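Local coordinates for methyl-accepting chemotaxis protein, putative (Geobacter sulfurreducens, PDB 3OOV) that is probably a chemotaxis signal transducer, its crystallised fragment folding as a GAF domain, a module that in many relatives senses small molecules, at residues V65-D70 and D105-L110; G74-C79 and I127-V132; Y86-V91 and T96-Q101; S114-P119 and D147-F152. One frame throughout, in Å; residues are numbered along the deposited sequence.

Interaction 1. Residues V65-D70 and D105-L110; sequences VVLPLD and DAIRAL
Val65 and Leu67 meet Ile107 and Leu110 in a small, purely apolar contact at one end of the GAF-domain sheet, where strand 66-68, outermost within this chain, packs against the loop that runs from strand 86-88 to strand 115-122. Three pairs of methyl groups make up the whole of it. CD1 of Leu67 and CD1 of Leu110 reach for each other tip to tip, 3.9 Å apart. The second branch of Leu67, CD2, lies 4.1 Å from Ile107 CD1, so the two prongs of this leucine serve two different residues of the loop. Residues 108-110 form a short 3-10 turn, closed by a hydrogen bond of 3.0 Å from Leu110 N to Ile107 O, and this turn sets Ile107 and Leu110 close enough together to be bridged by one leucine.

Neighbouring strands complete the packing: Leu67 also packs on Leu40 of strand 36-42, while Val65 and Leu110 both touch Phe51 of strand 48-55. A glycerol, probably from the crystallisation liquor, is hydrogen-bonded to the carbonyls of Ala109 and Leu110; such molecules often mark pockets. At the outer end of the contact Val65 and Ile107 run past each other in opposite directions. Val65 holds CG1 trans to its backbone nitrogen (chi1 172°), and that methyl, Val65 CG1, comes within 3.6 Å of Ile107 CD1.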
loop_
_atom_site.group_PDB
_atom_site.type_symbol
_atom_site.label_atom_id
_atom_site.label_comp_id
_atom_site.label_asym_id
_atom_site.label_seq_id
_atom_site.Cartn_x
_atom_site.Cartn_y
_atom_site.Cartn_z
ATOM N N VAL A 65 16.039 9.774 -20.404
ATOM C CA VAL A 65 16.370 9.684 -19.016
ATOM C C VAL A 65 16.222 8.230 -18.593
ATOM O O VAL A 65 15.170 7.636 -18.805
ATOM C CB VAL A 65 15.485 10.610 -18.072
ATOM C CG1 VAL A 65 15.772 10.293 -16.627
ATOM C CG2 VAL A 65 15.762 12.077 -18.300
ATOM N N VAL A 66 17.250 7.683 -17.939
ATOM C CA VAL A 66 17.212 6.281 -17.481
ATOM C C VAL A 66 17.797 6.284 -16.096
ATOM O O VAL A 66 18.851 6.878 -15.867
ATOM C CB VAL A 66 18.073 5.338 -18.425
ATOM C CG1 VAL A 66 18.070 3.827 -17.968
ATOM C CG2 VAL A 66 17.639 5.476 -19.902
ATOM N N LEU A 67 17.185 5.530 -15.199
ATOM C CA LEU A 67 17.459 5.674 -13.779
ATOM C C LEU A 67 17.707 4.268 -13.197
ATOM O O LEU A 67 16.985 3.317 -13.559
ATOM C CB LEU A 67 16.233 6.359 -13.111
ATOM C CG LEU A 67 16.000 7.848 -13.535
ATOM C CD1 LEU A 67 14.587 8.315 -13.274
ATOM C CD2 LEU A 67 17.048 8.751 -12.784
ATOM N N PRO A 68 18.702 4.129 -12.298
ATOM C CA PRO A 68 18.905 2.764 -11.673
ATOM C C PRO A 68 17.794 2.260 -10.757
ATOM O O PRO A 68 17.307 3.001 -9.931
ATOM C CB PRO A 68 20.188 2.941 -10.825
ATOM C CG PRO A 68 20.294 4.445 -10.545
ATOM C CD PRO A 68 19.612 5.154 -11.745
ATOM N N LEU A 69 17.435 0.982 -10.853
ATOM C CA LEU A 69 16.471 0.393 -9.938
ATOM C C LEU A 69 17.216 -0.246 -8.825
ATOM O O LEU A 69 17.303 -1.453 -8.755
ATOM C CB LEU A 69 15.653 -0.718 -10.604
ATOM C CG LEU A 69 14.294 -0.308 -11.128
ATOM C CD1 LEU A 69 13.720 -1.387 -11.954
ATOM C CD2 LEU A 69 13.325 0.071 -9.984
ATOM N N ASP A 70 17.768 0.549 -7.936
ATOM C CA ASP A 70 18.406 0.010 -6.801
ATOM C C ASP A 70 17.973 1.002 -5.727
ATOM O O ASP A 70 16.927 1.718 -5.858
ATOM C CB ASP A 70 19.948 -0.099 -7.019
ATOM C CG ASP A 70 20.640 1.262 -7.391
ATOM O OD1 ASP A 70 20.188 2.343 -6.963
ATOM O OD2 ASP A 70 21.696 1.251 -8.091
ATOM N N ASP A 105 17.381 12.487 -7.677
ATOM C CA ASP A 105 17.089 13.749 -7.019
ATOM C C ASP A 105 17.635 14.965 -7.803
ATOM O O ASP A 105 17.520 16.104 -7.355
ATOM C CB ASP A 105 17.619 13.727 -5.585
ATOM C CG ASP A 105 19.145 13.831 -5.498
ATOM O OD1 ASP A 105 19.629 13.915 -4.356
ATOM O OD2 ASP A 105 19.867 13.814 -6.530
ATOM N N ALA A 106 18.201 14.689 -8.979
ATOM C CA ALA A 106 18.612 15.733 -9.923
ATOM C C ALA A 106 17.426 16.077 -10.835
ATOM O O ALA A 106 17.527 17.007 -11.633
ATOM C CB ALA A 106 19.821 15.239 -10.790
ATOM N N ILE A 107 16.315 15.321 -10.744
ATOM C CA ILE A 107 15.197 15.551 -11.655
ATOM C C ILE A 107 14.058 16.299 -10.925
ATOM O O ILE A 107 13.426 15.740 -9.982
ATOM C CB ILE A 107 14.679 14.234 -12.229
ATOM C CG1 ILE A 107 15.881 13.270 -12.464
ATOM C CG2 ILE A 107 13.696 14.429 -13.441
ATOM C CD1 ILE A 107 15.979 12.580 -13.804
ATOM N N ARG A 108 13.722 17.496 -11.419
ATOM C CA ARG A 108 12.675 18.320 -10.803
ATOM C C ARG A 108 11.343 17.592 -10.736
ATOM O O ARG A 108 10.594 17.743 -9.764
ATOM C CB ARG A 108 12.461 19.650 -11.565
ATOM C CG ARG A 108 13.503 20.742 -11.212
ATOM C CD ARG A 108 13.164 22.092 -11.988
ATOM N NE ARG A 108 13.321 21.867 -13.430
ATOM C CZ ARG A 108 12.387 21.938 -14.355
ATOM N NH1 ARG A 108 11.117 22.221 -14.063
ATOM N NH2 ARG A 108 12.731 21.697 -15.604
ATOM N N ALA A 109 11.067 16.773 -11.755
ATOM C CA ALA A 109 9.765 16.145 -11.904
ATOM C C ALA A 109 9.537 15.152 -10.779
ATOM O O ALA A 109 8.385 14.880 -10.478
ATOM C CB ALA A 109 9.647 15.442 -13.282
ATOM N N LEU A 110 10.640 14.625 -10.218
ATOM C CA LEU A 110 10.695 13.625 -9.171
ATOM C C LEU A 110 10.993 14.185 -7.774
ATOM O O LEU A 110 11.093 13.390 -6.807
ATOM C CB LEU A 110 11.792 12.556 -9.472
ATOM C CG LEU A 110 11.571 11.772 -10.766
ATOM C CD1 LEU A 110 12.565 10.635 -10.864
ATOM C CD2 LEU A 110 10.121 11.190 -10.858
#

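Interaction 2. Residues G74-C79 and I127-V132; sequences GVITKC and IGVFAV
Val129 offers its two methyl groups to two residues of helix 74-82, and van der Waals contact is the chemistry of the meeting. CG2 of Val129 lies 3.9 Å from CG2 of Ile76, the two side chains crossing at about a right angle. Ile76 touches with its short branch, CG2, and not with the end of the longer one. The second methyl of the valine, Val129 CG1, meets a sulfur: Cys79 SG stands 3.9 Å away. With chi1 at 177°, the cysteine carries SG extended away from its own backbone nitrogen, which brings the thiol out to the strand. Ile117 of strand 115-122 also touches Cys79. Ile76 and Cys79 are three residues apart, nearly one helical turn, and therefore share the side of the helix that faces the sheet.

This is the packing of a helix on one face of the antiparallel sheet of a GAF domain, here on the central strand 125-133. Alternation along that strand sends Val129 and Ala131 toward helix 74-82, while Phe130 between them turns to the other face and packs on Ile149 and Ala153 of helix 143-167.

Hydrogen bonding belongs to the elements separately. Within the helix, Cys79 N bonds to Val75 O at 2.9 Å and Lys78 N to Gly74 O at 3.2 Å; in the sheet, the backbone of Val129 pairs with Leu40 and that of Phe130 with Cys118.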
loop_
_atom_site.group_PDB
_atom_site.type_symbol
_atom_site.label_atom_id
_atom_site.label_comp_id
_atom_site.label_asym_id
_atom_site.label_seq_id
_atom_site.Cartn_x
_atom_site.Cartn_y
_atom_site.Cartn_z
ATOM N N GLY A 74 15.161 5.022 -3.885
ATOM C CA GLY A 74 14.360 5.020 -2.644
ATOM C C GLY A 74 13.003 4.303 -2.787
ATOM O O GLY A 74 12.922 3.073 -2.988
ATOM N N VAL A 75 11.925 5.056 -2.636
ATOM C CA VAL A 75 10.626 4.462 -2.542
ATOM C C VAL A 75 10.074 4.091 -3.925
ATOM O O VAL A 75 9.143 3.336 -4.044
ATOM C CB VAL A 75 9.645 5.418 -1.781
ATOM C CG1 VAL A 75 9.462 6.744 -2.550
ATOM C CG2 VAL A 75 8.315 4.745 -1.597
ATOM N N ILE A 76 10.610 4.681 -4.991
ATOM C CA ILE A 76 10.212 4.235 -6.308
ATOM C C ILE A 76 10.658 2.793 -6.547
ATOM O O ILE A 76 9.889 1.953 -7.006
ATOM C CB ILE A 76 10.748 5.167 -7.429
ATOM C CG1 ILE A 76 9.989 6.510 -7.372
ATOM C CG2 ILE A 76 10.555 4.516 -8.814
ATOM C CD1 ILE A 76 10.632 7.643 -8.148
ATOM N N THR A 77 11.908 2.520 -6.242
ATOM C CA THR A 77 12.386 1.138 -6.301
ATOM C C THR A 77 11.572 0.198 -5.396
ATOM O O THR A 77 11.286 -0.963 -5.781
ATOM C CB THR A 77 13.863 1.112 -5.855
ATOM O OG1 THR A 77 14.582 1.883 -6.801
ATOM C CG2 THR A 77 14.450 -0.354 -5.825
ATOM N N LYS A 78 11.223 0.659 -4.192
ATOM C CA LYS A 78 10.420 -0.225 -3.295
ATOM C C LYS A 78 9.086 -0.496 -3.841
ATOM O O LYS A 78 8.597 -1.643 -3.710
ATOM C CB LYS A 78 10.303 0.315 -1.882
ATOM C CG LYS A 78 11.580 0.148 -1.100
ATOM C CD LYS A 78 11.848 1.323 -0.172
ATOM C CE LYS A 78 10.913 1.262 1.002
ATOM N NZ LYS A 78 11.143 -0.084 1.728
ATOM N N CYS A 79 8.431 0.543 -4.409
ATOM C CA CYS A 79 7.153 0.316 -5.092
ATOM C C CYS A 79 7.273 -0.803 -6.164
ATOM O O CYS A 79 6.401 -1.724 -6.281
ATOM C CB CYS A 79 6.677 1.605 -5.812
ATOM S SG CYS A 79 5.153 1.373 -6.731
ATOM N N ILE A 127 6.033 -3.906 -14.150
ATOM C CA ILE A 127 6.828 -3.492 -15.285
ATOM C C ILE A 127 7.128 -1.986 -15.342
ATOM O O ILE A 127 7.792 -1.536 -16.261
ATOM C CB ILE A 127 6.191 -3.996 -16.564
ATOM C CG1 ILE A 127 4.784 -3.427 -16.710
ATOM C CG2 ILE A 127 6.163 -5.558 -16.527
ATOM C CD1 ILE A 127 4.178 -3.676 -18.101
ATOM N N GLY A 128 6.605 -1.205 -14.397
ATOM C CA GLY A 128 6.941 0.222 -14.335
ATOM C C GLY A 128 6.134 0.848 -13.196
ATOM O O GLY A 128 5.531 0.107 -12.459
ATOM N N VAL A 129 6.080 2.184 -13.103
ATOM C CA VAL A 129 5.406 2.924 -12.040
ATOM C C VAL A 129 4.734 4.214 -12.538
ATOM O O VAL A 129 5.227 4.901 -13.479
ATOM C CB VAL A 129 6.369 3.271 -10.786
ATOM C CG1 VAL A 129 6.987 2.020 -10.140
ATOM C CG2 VAL A 129 7.505 4.205 -11.167
ATOM N N PHE A 130 3.617 4.563 -11.889
ATOM C CA PHE A 130 3.124 5.950 -11.890
ATOM C C PHE A 130 3.631 6.612 -10.634
ATOM O O PHE A 130 3.493 6.060 -9.560
ATOM C CB PHE A 130 1.613 5.966 -11.824
ATOM C CG PHE A 130 0.954 5.740 -13.109
ATOM C CD1 PHE A 130 1.106 4.528 -13.790
ATOM C CD2 PHE A 130 0.128 6.730 -13.651
ATOM C CE1 PHE A 130 0.444 4.289 -15.016
ATOM C CE2 PHE A 130 -0.540 6.521 -14.873
ATOM C CZ PHE A 130 -0.401 5.292 -15.568
ATOM N N ALA A 131 4.246 7.786 -10.749
ATOM C CA ALA A 131 4.595 8.592 -9.564
ATOM C C ALA A 131 3.783 9.890 -9.739
ATOM O O ALA A 131 3.959 10.599 -10.730
ATOM C CB ALA A 131 6.123 8.894 -9.571
ATOM N N VAL A 132 2.929 10.220 -8.772
ATOM C CA VAL A 132 1.965 11.303 -8.914
ATOM C C VAL A 132 2.061 12.237 -7.679
ATOM O O VAL A 132 2.282 11.764 -6.539
ATOM C CB VAL A 132 0.507 10.821 -9.104
ATOM C CG1 VAL A 132 -0.498 12.035 -9.287
ATOM C CG2 VAL A 132 0.349 9.916 -10.337
#

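Interaction 3. Residues Y86-V91 and T96-Q101; sequences YMIDDV and TDFRLQ
Phe98 reaches from its short 3-10 segment toward strand 86-88 and the bend after it, meeting Tyr86, Ile88 and Val91. Phe98 CB lies 4.1 Å from CG2 of Val91, the two side chains passing in opposite directions. Farther out, the ring edge formed by CD2 and CE2 receives Ile88 CD1, which sits near the ring plane and 3.5 Å from Phe98 CD2. Phe98 CE2 has both Ile88 CD1 and Tyr86 CD1 for neighbours. At the tip, Phe98 CZ is 4.1 Å from Tyr86 CE1. The two rings form an offset edge-to-face pair, the edge of Tyr86 directed at the face of Phe98, with centroids 5.9 Å apart and planes at 85°. The hydroxyl of Tyr86 is engaged elsewhere, by Asp82 of the same chain.

Strand 86-88 is an outermost strand of the GAF-domain sheet within this chain, and the chain doubles back after it so that Phe98 lies against Tyr86 and Ile88. The second subunit closes in here too: Asp82 of the second subunit packs on Phe98, and Gln84 of that subunit on Tyr86 and Ile88.

Next to Phe98, Arg99 bends at chi2 (-78°) and again at chi3, folding its chain back over Val91. Arg99 CD lies 4.1 Å from Val91 CG1, and Arg99 NH2 is 3.3 Å from Val91 O, with Val91 C over one face of the guanidinium group. The hydrogen bond of Arg99 NH2 goes to the carbonyl of Tyr94, within the turn. Cut back to an alanine, Arg99 would no longer lie on the Val91 methyls, and the Tyr94 carbonyl would probably be left without this donor.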
loop_
_atom_site.group_PDB
_atom_site.type_symbol
_atom_site.label_atom_id
_atom_site.label_comp_id
_atom_site.label_asym_id
_atom_site.label_seq_id
_atom_site.Cartn_x
_atom_site.Cartn_y
_atom_site.Cartn_z
ATOM N N TYR A 86 2.688 3.077 -2.602
ATOM C CA TYR A 86 3.296 3.825 -1.491
ATOM C C TYR A 86 2.674 5.205 -1.473
ATOM O O TYR A 86 2.797 5.952 -2.439
ATOM C CB TYR A 86 4.831 3.943 -1.570
ATOM C CG TYR A 86 5.539 2.694 -1.058
ATOM C CD1 TYR A 86 5.958 2.576 0.270
ATOM C CD2 TYR A 86 5.746 1.583 -1.913
ATOM C CE1 TYR A 86 6.642 1.387 0.718
ATOM C CE2 TYR A 86 6.351 0.376 -1.451
ATOM C CZ TYR A 86 6.804 0.292 -0.157
ATOM O OH TYR A 86 7.388 -0.922 0.242
HETATM N N MSE A 87 1.956 5.524 -0.411
HETATM C CA MSE A 87 1.384 6.841 -0.342
HETATM C C MSE A 87 2.135 7.611 0.707
HETATM O O MSE A 87 2.172 7.210 1.866
HETATM C CB MSE A 87 -0.144 6.839 -0.218
HETATM C CG MSE A 87 -0.769 5.950 0.809
HETATM SE SE MSE A 87 -2.775 6.014 0.600
HETATM C CE MSE A 87 -2.947 7.910 0.270
ATOM N N ILE A 88 2.891 8.606 0.249
ATOM C CA ILE A 88 3.906 9.235 1.074
ATOM C C ILE A 88 3.466 10.687 1.305
ATOM O O ILE A 88 3.580 11.537 0.426
ATOM C CB ILE A 88 5.324 9.166 0.425
ATOM C CG1 ILE A 88 5.711 7.694 0.093
ATOM C CG2 ILE A 88 6.414 9.765 1.367
ATOM C CD1 ILE A 88 6.009 6.853 1.306
ATOM N N ASP A 89 2.928 10.955 2.487
ATOM C CA ASP A 89 2.324 12.276 2.726
ATOM C C ASP A 89 3.412 13.328 2.930
ATOM O O ASP A 89 3.245 14.484 2.540
ATOM C CB ASP A 89 1.246 12.243 3.840
ATOM C CG ASP A 89 1.717 11.586 5.118
ATOM O OD1 ASP A 89 2.930 11.671 5.480
ATOM O OD2 ASP A 89 0.845 10.996 5.812
ATOM N N ASP A 90 4.517 12.915 3.533
ATOM C CA ASP A 90 5.671 13.769 3.690
ATOM C C ASP A 90 6.892 12.878 3.770
ATOM O O ASP A 90 7.056 12.142 4.732
ATOM C CB ASP A 90 5.599 14.576 4.985
ATOM C CG ASP A 90 6.641 15.681 5.041
ATOM O OD1 ASP A 90 7.824 15.445 4.698
ATOM O OD2 ASP A 90 6.292 16.799 5.442
ATOM N N VAL A 91 7.795 12.980 2.804
ATOM C CA VAL A 91 8.919 12.044 2.835
ATOM C C VAL A 91 9.749 12.093 4.110
ATOM O O VAL A 91 10.330 11.090 4.484
ATOM C CB VAL A 91 9.770 12.056 1.538
ATOM C CG1 VAL A 91 10.778 13.168 1.573
ATOM C CG2 VAL A 91 10.437 10.655 1.340
ATOM N N THR A 96 14.930 6.732 6.209
ATOM C CA THR A 96 15.948 7.283 5.322
ATOM C C THR A 96 16.022 6.626 3.933
ATOM O O THR A 96 16.154 7.303 2.944
ATOM C CB THR A 96 17.297 7.215 6.046
ATOM O OG1 THR A 96 17.193 8.074 7.179
ATOM C CG2 THR A 96 18.431 7.757 5.206
ATOM N N ASP A 97 15.897 5.317 3.879
ATOM C CA ASP A 97 15.874 4.632 2.607
ATOM C C ASP A 97 14.677 4.935 1.717
ATOM O O ASP A 97 14.620 4.400 0.624
ATOM C CB ASP A 97 16.226 3.101 2.701
ATOM C CG ASP A 97 15.119 2.210 3.307
ATOM O OD1 ASP A 97 13.919 2.571 3.520
ATOM O OD2 ASP A 97 15.507 1.050 3.585
ATOM N N PHE A 98 13.731 5.772 2.174
ATOM C CA PHE A 98 12.669 6.226 1.286
ATOM C C PHE A 98 13.147 7.335 0.356
ATOM O O PHE A 98 12.648 7.420 -0.758
ATOM C CB PHE A 98 11.402 6.691 2.018
ATOM C CG PHE A 98 10.518 5.564 2.502
ATOM C CD1 PHE A 98 11.062 4.411 3.040
ATOM C CD2 PHE A 98 9.126 5.684 2.459
ATOM C CE1 PHE A 98 10.234 3.385 3.474
ATOM C CE2 PHE A 98 8.294 4.681 2.927
ATOM C CZ PHE A 98 8.845 3.528 3.423
ATOM N N ARG A 99 14.117 8.145 0.780
ATOM C CA ARG A 99 14.479 9.337 0.022
ATOM C C ARG A 99 15.077 8.955 -1.337
ATOM O O ARG A 99 15.827 7.983 -1.457
ATOM C CB ARG A 99 15.523 10.220 0.742
ATOM C CG ARG A 99 15.337 10.443 2.232
ATOM C CD ARG A 99 14.296 11.447 2.617
ATOM N NE ARG A 99 13.624 10.916 3.816
ATOM C CZ ARG A 99 13.841 11.322 5.071
ATOM N NH1 ARG A 99 14.706 12.299 5.329
ATOM N NH2 ARG A 99 13.180 10.743 6.076
ATOM N N LEU A 100 14.781 9.749 -2.339
ATOM C CA LEU A 100 15.507 9.668 -3.587
ATOM C C LEU A 100 16.946 10.134 -3.432
ATOM O O LEU A 100 17.203 11.094 -2.748
ATOM C CB LEU A 100 14.799 10.496 -4.643
ATOM C CG LEU A 100 13.378 10.056 -4.913
ATOM C CD1 LEU A 100 12.731 10.876 -6.089
ATOM C CD2 LEU A 100 13.326 8.574 -5.152
ATOM N N GLN A 101 17.887 9.434 -4.031
ATOM C CA GLN A 101 19.299 9.846 -4.033
ATOM C C GLN A 101 19.680 10.273 -5.466
ATOM O O GLN A 101 18.874 10.103 -6.392
ATOM C CB GLN A 101 20.184 8.650 -3.596
ATOM C CG GLN A 101 20.030 8.226 -2.138
ATOM C CD GLN A 101 20.676 6.818 -1.820
ATOM O OE1 GLN A 101 21.788 6.494 -2.261
ATOM N NE2 GLN A 101 19.965 6.008 -1.041
#

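Interaction 4. Residues S114-P119 and D147-F152; sequences SFVICP and DTIKLF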
loop_
_atom_site.group_PDB
_atom_site.type_symbol
_atom_site.label_atom_id
_atom_site.label_comp_id
_atom_site.label_asym_id
_atom_site.label_seq_id
_atom_site.Cartn_x
_atom_site.Cartn_y
_atom_site.Cartn_z
ATOM N N SER A 114 5.980 15.030 -1.216
ATOM C CA SER A 114 4.725 14.365 -0.932
ATOM C C SER A 114 4.214 13.719 -2.247
ATOM O O SER A 114 4.193 14.367 -3.289
ATOM C CB SER A 114 3.706 15.366 -0.453
ATOM O OG SER A 114 3.148 15.882 -1.641
ATOM N N PHE A 115 3.839 12.441 -2.223
ATOM C CA PHE A 115 3.475 11.790 -3.460
ATOM C C PHE A 115 2.878 10.426 -3.227
ATOM O O PHE A 115 3.023 9.856 -2.142
ATOM C CB PHE A 115 4.736 11.618 -4.339
ATOM C CG PHE A 115 5.888 10.977 -3.590
ATOM C CD1 PHE A 115 5.910 9.596 -3.383
ATOM C CD2 PHE A 115 6.865 11.763 -2.993
ATOM C CE1 PHE A 115 6.967 9.026 -2.653
ATOM C CE2 PHE A 115 7.904 11.220 -2.228
ATOM C CZ PHE A 115 7.943 9.823 -2.054
ATOM N N VAL A 116 2.306 9.892 -4.285
ATOM C CA VAL A 116 1.945 8.457 -4.408
ATOM C C VAL A 116 2.710 7.802 -5.547
ATOM O O VAL A 116 2.803 8.367 -6.714
ATOM C CB VAL A 116 0.454 8.374 -4.806
ATOM C CG1 VAL A 116 0.049 6.955 -5.280
ATOM C CG2 VAL A 116 -0.472 8.859 -3.567
ATOM N N ILE A 117 3.267 6.634 -5.255
ATOM C CA ILE A 117 3.871 5.756 -6.313
ATOM C C ILE A 117 3.020 4.497 -6.386
ATOM O O ILE A 117 2.722 3.854 -5.361
ATOM C CB ILE A 117 5.298 5.300 -5.998
ATOM C CG1 ILE A 117 6.144 6.370 -5.262
ATOM C CG2 ILE A 117 5.939 4.696 -7.289
ATOM C CD1 ILE A 117 6.479 7.706 -6.155
ATOM N N CYS A 118 2.663 4.143 -7.605
ATOM C CA CYS A 118 1.722 3.075 -7.858
ATOM C C CYS A 118 2.346 2.159 -8.945
ATOM O O CYS A 118 2.808 2.656 -9.949
ATOM C CB CYS A 118 0.394 3.656 -8.292
ATOM S SG CYS A 118 -0.726 2.368 -8.858
ATOM N N PRO A 119 2.438 0.853 -8.695
ATOM C CA PRO A 119 3.152 -0.034 -9.639
ATOM C C PRO A 119 2.246 -0.285 -10.838
ATOM O O PRO A 119 1.029 -0.238 -10.689
ATOM C CB PRO A 119 3.328 -1.336 -8.840
ATOM C CG PRO A 119 2.017 -1.373 -7.897
ATOM C CD PRO A 119 1.809 0.118 -7.567
ATOM N N ASP A 147 -7.227 5.317 -5.579
ATOM C CA ASP A 147 -8.139 4.538 -6.442
ATOM C C ASP A 147 -8.068 5.081 -7.823
ATOM O O ASP A 147 -8.203 4.344 -8.778
ATOM C CB ASP A 147 -9.639 4.605 -6.055
ATOM C CG ASP A 147 -9.933 4.077 -4.674
ATOM O OD1 ASP A 147 -9.112 3.334 -4.104
ATOM O OD2 ASP A 147 -11.026 4.445 -4.152
ATOM N N THR A 148 -7.978 6.393 -7.968
ATOM C CA THR A 148 -8.013 6.920 -9.330
ATOM C C THR A 148 -6.720 6.598 -10.140
ATOM O O THR A 148 -6.770 6.363 -11.345
ATOM C CB THR A 148 -8.265 8.396 -9.337
ATOM O OG1 THR A 148 -9.660 8.614 -9.115
ATOM C CG2 THR A 148 -7.930 8.976 -10.686
ATOM N N ILE A 149 -5.590 6.626 -9.450
ATOM C CA ILE A 149 -4.280 6.413 -10.053
ATOM C C ILE A 149 -4.159 4.918 -10.415
ATOM O O ILE A 149 -3.772 4.603 -11.541
ATOM C CB ILE A 149 -3.153 6.938 -9.088
ATOM C CG1 ILE A 149 -3.194 8.480 -9.024
ATOM C CG2 ILE A 149 -1.698 6.426 -9.463
ATOM C CD1 ILE A 149 -2.402 8.979 -7.732
ATOM N N LYS A 150 -4.553 4.044 -9.480
ATOM C CA LYS A 150 -4.692 2.582 -9.694
ATOM C C LYS A 150 -5.547 2.234 -10.868
ATOM O O LYS A 150 -5.233 1.291 -11.592
ATOM C CB LYS A 150 -5.256 1.856 -8.468
ATOM C CG LYS A 150 -4.273 1.665 -7.408
ATOM C CD LYS A 150 -4.852 0.867 -6.237
ATOM C CE LYS A 150 -4.710 -0.648 -6.453
ATOM N NZ LYS A 150 -5.008 -1.357 -5.136
ATOM N N LEU A 151 -6.602 3.016 -11.095
ATOM C CA LEU A 151 -7.427 2.810 -12.271
ATOM C C LEU A 151 -6.645 3.059 -13.544
ATOM O O LEU A 151 -6.829 2.308 -14.527
ATOM C CB LEU A 151 -8.644 3.727 -12.235
ATOM C CG LEU A 151 -9.845 3.619 -13.179
ATOM C CD1 LEU A 151 -10.660 2.311 -13.011
ATOM C CD2 LEU A 151 -10.716 4.820 -12.838
ATOM N N PHE A 152 -5.838 4.127 -13.591
ATOM C CA PHE A 152 -5.067 4.435 -14.818
ATOM C C PHE A 152 -3.883 3.491 -15.024
ATOM O O PHE A 152 -3.517 3.221 -16.175
ATOM C CB PHE A 152 -4.565 5.904 -14.869
ATOM C CG PHE A 152 -5.630 6.886 -15.331
ATOM C CD1 PHE A 152 -5.508 7.531 -16.522
ATOM C CD2 PHE A 152 -6.730 7.173 -14.515
ATOM C CE1 PHE A 152 -6.510 8.432 -16.967
ATOM C CE2 PHE A 152 -7.708 8.042 -14.937
ATOM C CZ PHE A 152 -7.591 8.684 -16.168
#
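Ile149 fills the space between helix 143-167 and strand 115-122, touching two strand residues with two different branches. Ile149 CG2 meets Cys118 CB at 3.7 Å. The longer branch ends in Ile149 CD1, which lies 4.0 Å from Val116 CG1, the isoleucine and valine side chains meeting at a slant. Cys118 makes a second contact through its sulfur: Cys118 SG is 3.9 Å from CG of Lys150, at the root of the lysine side chain. The chi1 of 171° swings that thiol away from its own backbone nitrogen and toward Lys150.

Val116 and Cys118 are two apart on the strand and so point to the same face, whereas Ile117 between them turns to the other, against helix 74-82. The short segments run in roughly the same direction, at 34°, with their axes 8.7 Å apart at closest approach. Strand 115-122 is held in turn by strand 125-133: the backbone of Val116 pairs with Val132, whose side chain also supports Ile149. This is the long C-terminal helix of the GAF domain packed on one face of the sheet.

Lys150 divides its roles. The aliphatic start of its chain lies against the thiol, while NZ forms a salt bridge with Asp143 of the second subunit. The contact itself is apolar, and meeting the lysine's charge across the subunit interface probably spares the buried packing an unpaired charge.

How the interactions relate
All four contacts hold elements to one antiparallel sheet, but at different depths. Interactions 2 and 4 are its core: they pack helices on opposite faces of strands 125-133 and 115-122, which are neighbours in the sheet. Interaction 1 lies partly buried at one of the strands that are outermost within this chain and interaction 3, though buried, at the other. Methyl groups dominate interactions 1, 2 and 4, with a cysteine thiol in the latter two, whereas interaction 3 adds an aromatic pair and a guanidinium group. Interactions 3 and 4 both meet the second subunit; Asp70 O and Thr77 OG1 link interaction 1 to interaction 2.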